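Local coordinates for protein putative enoyl-CoA hydratase/isomerase (Acinetobacter baumannii, PDB 3FDU) that probably catalyses the hydration or double-bond isomerisation of enoyl-CoA thioesters, as a trimeric member of the crotonase superfamily, at residues M68-A80 and V236-M249. The protein carries 4 engineered substitutions. Sequence-based numbering, arbitrary orientation.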
# COMPACT_ATOMS: atom_id res chain seq x y z
N MET A 68 -23.81 -18.19 12.00
CA MET A 68 -24.99 -17.33 11.82
C MET A 68 -26.07 -17.61 12.88
O MET A 68 -26.76 -16.70 13.34
CB MET A 68 -25.51 -17.34 10.36
CG MET A 68 -26.28 -16.04 10.02
SD MET A 68 -25.28 -14.57 9.66
CE MET A 68 -23.64 -14.74 10.27
N LYS A 69 -26.19 -18.86 13.30
CA LYS A 69 -27.13 -19.19 14.35
C LYS A 69 -26.78 -18.42 15.63
O LYS A 69 -27.64 -17.76 16.20
CB LYS A 69 -27.13 -20.68 14.63
CG LYS A 69 -28.40 -21.33 14.14
CD LYS A 69 -28.15 -22.69 13.49
CE LYS A 69 -29.30 -23.03 12.54
NZ LYS A 69 -28.95 -24.21 11.69
N ASP A 70 -25.51 -18.52 16.05
CA ASP A 70 -24.94 -17.75 17.17
C ASP A 70 -25.23 -16.26 16.98
O ASP A 70 -25.69 -15.58 17.92
CB ASP A 70 -23.43 -18.01 17.22
CG ASP A 70 -22.76 -17.57 18.51
OD1 ASP A 70 -23.15 -18.05 19.59
OD2 ASP A 70 -21.77 -16.82 18.46
N PHE A 71 -24.94 -15.73 15.80
CA PHE A 71 -25.10 -14.33 15.53
C PHE A 71 -26.55 -13.86 15.79
O PHE A 71 -26.78 -12.75 16.23
CB PHE A 71 -24.72 -13.99 14.10
CG PHE A 71 -24.83 -12.53 13.79
CD1 PHE A 71 -24.05 -11.60 14.48
CD2 PHE A 71 -25.71 -12.07 12.83
CE1 PHE A 71 -24.15 -10.24 14.21
CE2 PHE A 71 -25.82 -10.68 12.54
CZ PHE A 71 -25.04 -9.78 13.23
N MET A 72 -27.51 -14.69 15.45
CA MET A 72 -28.86 -14.27 15.59
C MET A 72 -29.30 -14.28 17.06
O MET A 72 -30.08 -13.43 17.47
CB MET A 72 -29.78 -15.09 14.68
CG MET A 72 -29.51 -14.66 13.25
SD MET A 72 -30.71 -15.26 12.14
CE MET A 72 -30.21 -14.44 10.66
N GLY A 73 -28.76 -15.20 17.84
CA GLY A 73 -29.02 -15.17 19.28
C GLY A 73 -28.38 -13.92 19.86
O GLY A 73 -28.94 -13.27 20.75
N PHE A 74 -27.19 -13.58 19.37
CA PHE A 74 -26.46 -12.41 19.83
C PHE A 74 -27.19 -11.08 19.56
O PHE A 74 -27.27 -10.20 20.46
CB PHE A 74 -25.03 -12.39 19.25
CG PHE A 74 -24.11 -11.38 19.89
CD1 PHE A 74 -23.32 -11.73 20.99
CD2 PHE A 74 -23.99 -10.11 19.35
CE1 PHE A 74 -22.42 -10.80 21.56
CE2 PHE A 74 -23.11 -9.17 19.91
CZ PHE A 74 -22.30 -9.52 21.00
N VAL A 75 -27.72 -10.93 18.35
CA VAL A 75 -28.39 -9.69 17.97
C VAL A 75 -29.61 -9.46 18.93
O VAL A 75 -29.92 -8.31 19.31
CB VAL A 75 -28.89 -9.73 16.51
CG1 VAL A 75 -30.02 -8.66 16.29
CG2 VAL A 75 -27.72 -9.53 15.51
N GLN A 76 -30.27 -10.53 19.33
CA GLN A 76 -31.39 -10.45 20.25
C GLN A 76 -31.03 -10.31 21.74
O GLN A 76 -31.89 -9.99 22.55
CB GLN A 76 -32.32 -11.64 20.05
CG GLN A 76 -32.88 -11.71 18.63
CD GLN A 76 -33.67 -12.97 18.38
OE1 GLN A 76 -34.87 -13.01 18.64
NE2 GLN A 76 -33.02 -14.01 17.89
N ASN A 77 -29.77 -10.53 22.10
CA ASN A 77 -29.31 -10.44 23.47
C ASN A 77 -27.88 -9.94 23.47
O ASN A 77 -26.99 -10.68 23.85
CB ASN A 77 -29.36 -11.83 24.16
CG ASN A 77 -29.22 -11.73 25.69
OD1 ASN A 77 -29.33 -10.65 26.27
ND2 ASN A 77 -28.99 -12.88 26.35
N PRO A 78 -27.64 -8.73 22.97
CA PRO A 78 -26.24 -8.31 22.74
C PRO A 78 -25.39 -8.13 24.01
O PRO A 78 -25.92 -7.69 25.04
CB PRO A 78 -26.37 -6.95 22.01
CG PRO A 78 -27.83 -6.50 22.30
CD PRO A 78 -28.62 -7.79 22.39
N ASN A 79 -24.10 -8.44 23.93
CA ASN A 79 -23.13 -8.12 25.00
C ASN A 79 -23.20 -6.61 25.25
O ASN A 79 -23.16 -5.81 24.30
CB ASN A 79 -21.74 -8.60 24.51
CG ASN A 79 -20.63 -8.48 25.53
OD1 ASN A 79 -20.44 -7.45 26.20
ND2 ASN A 79 -19.78 -9.52 25.57
N ALA A 80 -23.37 -6.23 26.51
CA ALA A 80 -23.55 -4.82 26.89
C ALA A 80 -22.27 -4.18 27.38
O ALA A 80 -22.21 -2.96 27.53
CB ALA A 80 -24.63 -4.68 27.96
N VAL A 236 -24.64 -3.87 14.87
CA VAL A 236 -25.28 -5.08 15.43
C VAL A 236 -26.62 -4.79 16.22
O VAL A 236 -27.60 -5.59 16.18
CB VAL A 236 -24.33 -5.80 16.39
CG1 VAL A 236 -25.10 -6.79 17.32
CG2 VAL A 236 -23.10 -6.46 15.60
N GLN A 237 -26.60 -3.69 16.97
CA GLN A 237 -27.74 -3.23 17.80
C GLN A 237 -28.75 -2.37 17.07
O GLN A 237 -29.73 -1.89 17.67
CB GLN A 237 -27.19 -2.43 19.02
CG GLN A 237 -26.53 -3.38 19.97
CD GLN A 237 -26.03 -2.73 21.21
OE1 GLN A 237 -24.82 -2.74 21.46
NE2 GLN A 237 -26.93 -2.12 22.01
N SER A 238 -28.54 -2.14 15.79
CA SER A 238 -29.45 -1.27 15.09
C SER A 238 -30.90 -1.85 15.02
O SER A 238 -31.11 -3.07 14.99
CB SER A 238 -28.91 -0.92 13.69
OG SER A 238 -29.03 -2.06 12.85
N PRO A 239 -31.90 -0.96 15.01
CA PRO A 239 -33.27 -1.45 15.00
C PRO A 239 -33.55 -2.26 13.75
O PRO A 239 -34.29 -3.25 13.80
CB PRO A 239 -34.12 -0.16 14.99
CG PRO A 239 -33.22 0.91 15.56
CD PRO A 239 -31.79 0.50 15.21
N GLU A 240 -32.97 -1.86 12.63
CA GLU A 240 -33.23 -2.61 11.40
C GLU A 240 -32.62 -4.02 11.43
O GLU A 240 -33.17 -4.96 10.83
CB GLU A 240 -32.89 -1.77 10.14
CG GLU A 240 -31.42 -1.49 9.88
CD GLU A 240 -30.89 -0.22 10.61
OE1 GLU A 240 -31.48 0.17 11.66
OE2 GLU A 240 -29.87 0.35 10.15
N MET A 241 -31.53 -4.21 12.17
CA MET A 241 -30.91 -5.53 12.28
C MET A 241 -31.82 -6.46 13.10
O MET A 241 -32.07 -7.62 12.72
CB MET A 241 -29.51 -5.44 12.94
CG MET A 241 -28.75 -6.78 13.06
SD MET A 241 -28.25 -7.58 11.43
CE MET A 241 -27.03 -6.44 11.00
N LEU A 242 -32.28 -5.98 14.26
CA LEU A 242 -33.21 -6.76 15.07
C LEU A 242 -34.50 -7.20 14.30
O LEU A 242 -34.93 -8.34 14.43
CB LEU A 242 -33.61 -5.97 16.34
CG LEU A 242 -34.55 -6.71 17.30
CD1 LEU A 242 -33.93 -8.02 17.82
CD2 LEU A 242 -34.90 -5.78 18.56
N GLU A 243 -35.12 -6.31 13.53
CA GLU A 243 -36.34 -6.63 12.76
C GLU A 243 -36.03 -7.74 11.77
O GLU A 243 -36.78 -8.72 11.66
CB GLU A 243 -36.81 -5.44 11.92
CG GLU A 243 -37.18 -4.20 12.72
CD GLU A 243 -38.69 -3.99 12.85
OE1 GLU A 243 -39.37 -4.77 13.56
OE2 GLU A 243 -39.20 -3.00 12.27
N ALA A 244 -34.91 -7.58 11.07
CA ALA A 244 -34.52 -8.60 10.09
C ALA A 244 -34.23 -9.95 10.75
O ALA A 244 -34.65 -11.00 10.24
CB ALA A 244 -33.38 -8.10 9.27
N VAL A 245 -33.59 -9.97 11.92
CA VAL A 245 -33.34 -11.24 12.55
C VAL A 245 -34.66 -11.85 13.06
O VAL A 245 -34.93 -13.07 12.92
CB VAL A 245 -32.28 -11.15 13.72
CG1 VAL A 245 -32.25 -12.45 14.48
CG2 VAL A 245 -30.86 -10.81 13.16
N GLN A 246 -35.50 -11.00 13.63
CA GLN A 246 -36.77 -11.46 14.16
C GLN A 246 -37.59 -12.16 13.04
O GLN A 246 -38.09 -13.29 13.21
CB GLN A 246 -37.51 -10.29 14.78
CG GLN A 246 -36.99 -9.94 16.17
CD GLN A 246 -37.64 -8.71 16.71
OE1 GLN A 246 -38.01 -7.80 15.96
NE2 GLN A 246 -37.81 -8.66 18.02
N ALA A 247 -37.69 -11.50 11.89
CA ALA A 247 -38.35 -12.08 10.72
C ALA A 247 -37.73 -13.42 10.34
O ALA A 247 -38.43 -14.44 10.24
CB ALA A 247 -38.26 -11.10 9.53
N PHE A 248 -36.43 -13.41 10.11
CA PHE A 248 -35.73 -14.60 9.74
C PHE A 248 -36.02 -15.73 10.71
O PHE A 248 -36.26 -16.85 10.29
CB PHE A 248 -34.23 -14.33 9.62
CG PHE A 248 -33.44 -15.48 9.04
CD1 PHE A 248 -33.02 -15.46 7.72
CD2 PHE A 248 -33.11 -16.58 9.83
CE1 PHE A 248 -32.27 -16.51 7.18
CE2 PHE A 248 -32.37 -17.65 9.30
CZ PHE A 248 -31.96 -17.61 7.98
N MET A 249 -36.04 -15.44 12.01
CA MET A 249 -36.26 -16.48 13.03
C MET A 249 -37.74 -16.91 13.14
O MET A 249 -38.03 -18.02 13.62
CB MET A 249 -35.72 -16.03 14.39
CG MET A 249 -34.17 -15.84 14.45
SD MET A 249 -33.34 -17.42 14.12
CE MET A 249 -33.92 -18.32 15.52
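A single knob-into-hole contact joins two short helices at the periphery of this crotonase-type chain: the side chain of Val75, near the end of helix 68-76, drops among Met241, Leu242 and Val245 of helix 239-248 and Val236, which ends the preceding helix. Its two methyls divide the work. Val75 CG2 presses on Met241 CG at 3.8 Å, while Val75 CG1 lies against Val245 CG2 at 3.9 Å. Around this knob the helix axes approach to 9.7 Å and run at 126° to each other, closer to antiparallel than to parallel.

One turn back, Met72 reaches along the partner helix toward its C-terminal end. The backbone points Met72 CB at Val245 CG1, 3.6 Å away; with CG beside the backbone N (chi1 -72°), the extended chain then runs past the same methyl to Phe248. There Met72 CE lies over one face of the ring, 3.9 Å from the centroid of Phe248, a CH-pi contact, with the sulfur approaching obliquely as a Met-aromatic partner. Met72 SD also lies 3.9 Å from Met249 SD.

Within the crotonase fold this is a contact of the C-terminal helical region: the last modelled helix, 239-248, starts at the N-cap Ser238 and buries its inner side against helix 68-76. Deeper in, Phe71 receives its partners at the ring edge: Val236 CG2 near CE1, and the sulfur of the doubly bent Met241, 4.1 Å from Phe71 CE2. Leu141 touches both Phe71 and Val236, and a glycerol lies near the Phe71 side chain.

Gln76, an exposed residue, donates through NE2 to Met72 O of its own helix (3.0 Å, nearly straight at 168°), from above the carbonyl plane. That bond holds the amide beside Val245 CG1, while Gln76 CG meets Leu242 CD1.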